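DTDP-4-amino-4,6-dideoxyglucose formyltransferase (Mycobacterium tuberculosis CAS/NITR204, PDB 5VYQ) probably transfers a formyl group from a folate cofactor to the 4-amino group of the nucleotide-linked sugar dTDP-4-amino-4,6-dideoxyglucose. Local coordinates at residues A[110-115]-A[194-199]. Numbering follows the deposited sequence.
Sequences RGWFPQ and NLKKDF. With 0FX (dTDP-4-amino-4,6-dideoxyglucose), chain D; FON (N-{[4-({[(6R)-2-amino-5-formyl-4-oxo-1,4,5,6,7,8-hexahydropteridin-6-yl]methyl}amino)phenyl]carbonyl}-L-glutamic acid), chain C.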
# COMPACT_ATOMS: atom_id res chain seq x y z
N ARG A 110 -7.29 0.33 26.07
CA ARG A 110 -8.56 -0.39 26.28
C ARG A 110 -9.57 -0.00 25.22
O ARG A 110 -9.47 1.08 24.62
CB ARG A 110 -9.09 -0.06 27.67
CG ARG A 110 -8.14 -0.50 28.78
CD ARG A 110 -8.28 0.22 30.11
NE ARG A 110 -9.70 0.33 30.45
CZ ARG A 110 -10.28 1.41 30.95
NH1 ARG A 110 -11.59 1.41 31.07
NH2 ARG A 110 -9.59 2.50 31.28
N GLY A 111 -10.56 -0.88 25.01
CA GLY A 111 -11.67 -0.57 24.10
C GLY A 111 -11.29 -0.97 22.68
O GLY A 111 -10.79 -2.07 22.39
N TRP A 112 -11.51 -0.08 21.76
CA TRP A 112 -11.67 -0.47 20.38
C TRP A 112 -10.31 -0.64 19.68
O TRP A 112 -9.45 0.21 19.76
CB TRP A 112 -12.47 0.65 19.71
CG TRP A 112 -13.22 0.24 18.54
CD1 TRP A 112 -12.89 0.51 17.24
CD2 TRP A 112 -14.41 -0.55 18.50
NE1 TRP A 112 -13.83 -0.04 16.40
CE2 TRP A 112 -14.78 -0.70 17.15
CE3 TRP A 112 -15.22 -1.14 19.48
CZ2 TRP A 112 -15.90 -1.44 16.74
CZ3 TRP A 112 -16.34 -1.88 19.08
CH2 TRP A 112 -16.67 -2.01 17.72
N PHE A 113 -10.15 -1.77 19.00
CA PHE A 113 -9.02 -2.04 18.11
C PHE A 113 -7.66 -1.66 18.71
O PHE A 113 -6.92 -0.84 18.19
CB PHE A 113 -9.20 -1.38 16.75
CG PHE A 113 -10.47 -1.74 16.02
CD1 PHE A 113 -11.33 -2.77 16.41
CD2 PHE A 113 -10.76 -1.05 14.84
CE1 PHE A 113 -12.47 -3.05 15.69
CE2 PHE A 113 -11.87 -1.36 14.07
CZ PHE A 113 -12.74 -2.37 14.50
N PRO A 114 -7.32 -2.29 19.84
CA PRO A 114 -6.12 -1.78 20.54
C PRO A 114 -4.84 -1.62 19.71
O PRO A 114 -4.09 -0.64 19.95
CB PRO A 114 -5.93 -2.81 21.66
CG PRO A 114 -7.34 -3.21 22.01
CD PRO A 114 -8.05 -3.28 20.66
N GLN A 115 -4.51 -2.59 18.86
CA GLN A 115 -3.22 -2.56 18.14
C GLN A 115 -3.18 -1.35 17.18
O GLN A 115 -2.09 -0.86 16.90
CB GLN A 115 -2.95 -3.84 17.33
CG GLN A 115 -3.77 -4.10 16.05
CD GLN A 115 -5.19 -4.51 16.30
OE1 GLN A 115 -5.57 -4.85 17.44
NE2 GLN A 115 -6.01 -4.44 15.26
N ASN A 194 -10.21 3.80 24.30
CA ASN A 194 -10.62 4.27 22.99
C ASN A 194 -11.94 3.62 22.60
O ASN A 194 -12.17 2.40 22.80
CB ASN A 194 -9.56 3.94 21.94
CG ASN A 194 -8.24 4.65 22.19
OD1 ASN A 194 -8.20 5.88 22.27
ND2 ASN A 194 -7.17 3.89 22.30
N LEU A 195 -12.84 4.43 22.05
CA LEU A 195 -14.12 3.92 21.60
C LEU A 195 -14.18 3.94 20.07
O LEU A 195 -13.30 4.51 19.39
CB LEU A 195 -15.29 4.69 22.21
CG LEU A 195 -15.40 4.75 23.74
CD1 LEU A 195 -16.58 5.61 24.14
CD2 LEU A 195 -15.58 3.35 24.30
N LYS A 196 -15.22 3.28 19.55
CA LYS A 196 -15.42 3.20 18.11
C LYS A 196 -15.24 4.57 17.45
O LYS A 196 -14.57 4.68 16.39
CB LYS A 196 -16.79 2.57 17.79
CG LYS A 196 -16.98 2.35 16.29
CD LYS A 196 -18.32 1.68 15.98
CE LYS A 196 -18.51 1.44 14.49
NZ LYS A 196 -18.32 2.71 13.75
N LYS A 197 -15.79 5.62 18.04
CA LYS A 197 -15.62 6.94 17.44
C LYS A 197 -14.19 7.46 17.30
O LYS A 197 -13.86 8.25 16.40
CB LYS A 197 -16.43 8.00 18.20
CG LYS A 197 -16.00 8.21 19.65
CD LYS A 197 -16.15 9.65 20.13
CE LYS A 197 -14.92 10.48 19.77
NZ LYS A 197 -15.20 11.91 19.45
N ASP A 198 -13.34 7.11 18.26
CA ASP A 198 -11.94 7.47 18.19
C ASP A 198 -11.24 6.83 16.99
O ASP A 198 -10.38 7.45 16.36
CB ASP A 198 -11.21 7.10 19.49
CG ASP A 198 -11.78 7.81 20.69
OD1 ASP A 198 -11.72 9.06 20.71
OD2 ASP A 198 -12.30 7.10 21.59
N PHE A 199 -11.63 5.59 16.64
CA PHE A 199 -11.14 4.94 15.43
C PHE A 199 -11.71 5.61 14.19
O PHE A 199 -10.99 5.93 13.24
CB PHE A 199 -11.52 3.45 15.44
CG PHE A 199 -11.09 2.74 14.21
CD1 PHE A 199 -9.76 2.42 14.01
CD2 PHE A 199 -12.01 2.42 13.24
CE1 PHE A 199 -9.36 1.78 12.86
CE2 PHE A 199 -11.60 1.77 12.10
CZ PHE A 199 -10.29 1.46 11.90
O4P 0FX D . -11.14 -8.20 17.61
P2 0FX D . -12.57 -7.80 17.80
O3P 0FX D . -13.57 -8.92 17.94
O1G 0FX D . -12.46 -6.78 19.05
C1G 0FX D . -13.40 -5.74 19.27
C2G 0FX D . -12.70 -4.70 20.16
O2G 0FX D . -11.51 -4.31 19.47
C3G 0FX D . -12.29 -5.36 21.49
O3G 0FX D . -11.46 -4.48 22.29
C4G 0FX D . -13.54 -5.89 22.19
N4A 0FX D . -13.07 -6.57 23.42
C5G 0FX D . -14.26 -6.85 21.24
C6G 0FX D . -15.65 -7.12 21.81
O5G 0FX D . -14.54 -6.29 19.94
OPP 0FX D . -13.06 -6.79 16.65
P 0FX D . -13.42 -7.08 15.10
O1P 0FX D . -14.56 -6.19 14.78
O2P 0FX D . -13.46 -8.57 14.88
O5 0FX D . -12.14 -6.55 14.29
C5 0FX D . -10.91 -7.24 14.31
C4 0FX D . -9.83 -6.34 13.75
O4 0FX D . -10.14 -6.08 12.38
C3 0FX D . -9.71 -4.94 14.35
O3 0FX D . -8.87 -4.96 15.51
C2 0FX D . -9.09 -4.08 13.27
C1 0FX D . -9.70 -4.75 12.06
N11 0FX D . -10.86 -4.01 11.55
C61 0FX D . -12.14 -4.38 11.72
C51 0FX D . -13.18 -3.65 11.18
C5A 0FX D . -14.60 -4.07 11.43
C21 0FX D . -10.62 -2.95 10.67
O21 0FX D . -9.37 -2.61 10.45
N31 0FX D . -11.59 -2.21 10.14
C41 0FX D . -12.88 -2.59 10.34
O41 0FX D . -13.84 -1.85 9.77
N1 FON C . -19.28 -5.64 29.29
C2 FON C . -18.70 -4.92 30.25
NA2 FON C . -19.46 -4.51 31.30
N3 FON C . -17.39 -4.61 30.15
C4 FON C . -16.61 -4.99 29.12
O4 FON C . -15.39 -4.71 29.08
C4A FON C . -17.21 -5.82 28.06
N5 FON C . -16.57 -6.26 26.89
C6 FON C . -17.47 -6.49 25.75
C7 FON C . -18.55 -7.48 26.20
N8 FON C . -19.25 -6.92 27.33
C8A FON C . -18.63 -6.13 28.23
C9 FON C . -18.06 -5.18 25.17
N10 FON C . -16.98 -4.39 24.59
C11 FON C . -17.52 -0.68 22.79
C12 FON C . -16.25 -1.22 22.95
C13 FON C . -16.09 -2.46 23.56
C14 FON C . -17.20 -3.19 23.99
C15 FON C . -18.48 -2.66 23.83
C16 FON C . -18.63 -1.41 23.24
C FON C . -17.66 0.70 22.12
O FON C . -16.72 1.27 21.54
N FON C . -18.87 1.27 22.16
CA FON C . -19.19 2.53 21.49
CB FON C . -20.39 2.39 20.53
CG FON C . -20.06 1.34 19.47
CD FON C . -20.90 1.35 18.20
OE1 FON C . -21.46 2.41 17.86
OE2 FON C . -20.96 0.30 17.51
CT FON C . -19.45 3.58 22.53
O1 FON C . -19.38 4.77 22.13
O2 FON C . -19.70 3.24 23.71
CP1 FON C . -15.32 -6.41 26.83
O3 FON C . -14.76 -6.78 25.80
O HOH W 1 -7.69 1.01 21.80
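N194 O takes the backbone N-H of W112 at 2.8 Å, and G111 CA adds a C-H...O contact to the same oxygen. With N194 N bonded to R110 O (2.8 Å), this makes a short parallel bridge between G111 and N194. A water accepts from N194 ND2 and donates to W112 O, linking the N194 side-chain amide to the W112 backbone carbonyl. Past the bridge, the W112 indole lies between two partners. K196 CA sits 3.7 Å from the centroid of the five-membered ring, almost on its normal, while F113 CE1 meets the opposite face toward its rim. With CG anti to the backbone N (chi1 -175°), the K196 chain runs alongside the indole. F199 sets CB against W112 CD1 and offers its ring face to the edge of F113, an edge-to-face pair with planes at 73°. Within this aromatic cluster W112 borders both ligands, and F113 packs against the dTDP-sugar. On the dTDP-sugar side, F113 N donates to O2G, G111 O accepts from O3G at 2.5 Å, and Q115 NE2 holds O3 of the deoxyribose, which lies over the F113 face turned from W112. On the folinic acid side, K196 N reaches the benzoyl O (3.2 Å), next to W112 CE3. L195 is the N-cap residue of helix 196-203, and its N-H is held by D198 OD2. Each strand passes through a short link into its helix, 110-111 through W112 and F113 into 114-121, 193-194 through L195 into 196-203; F199 also packs on V116 and F117, while Q115 reaches helix 155-179 and strand 125-131.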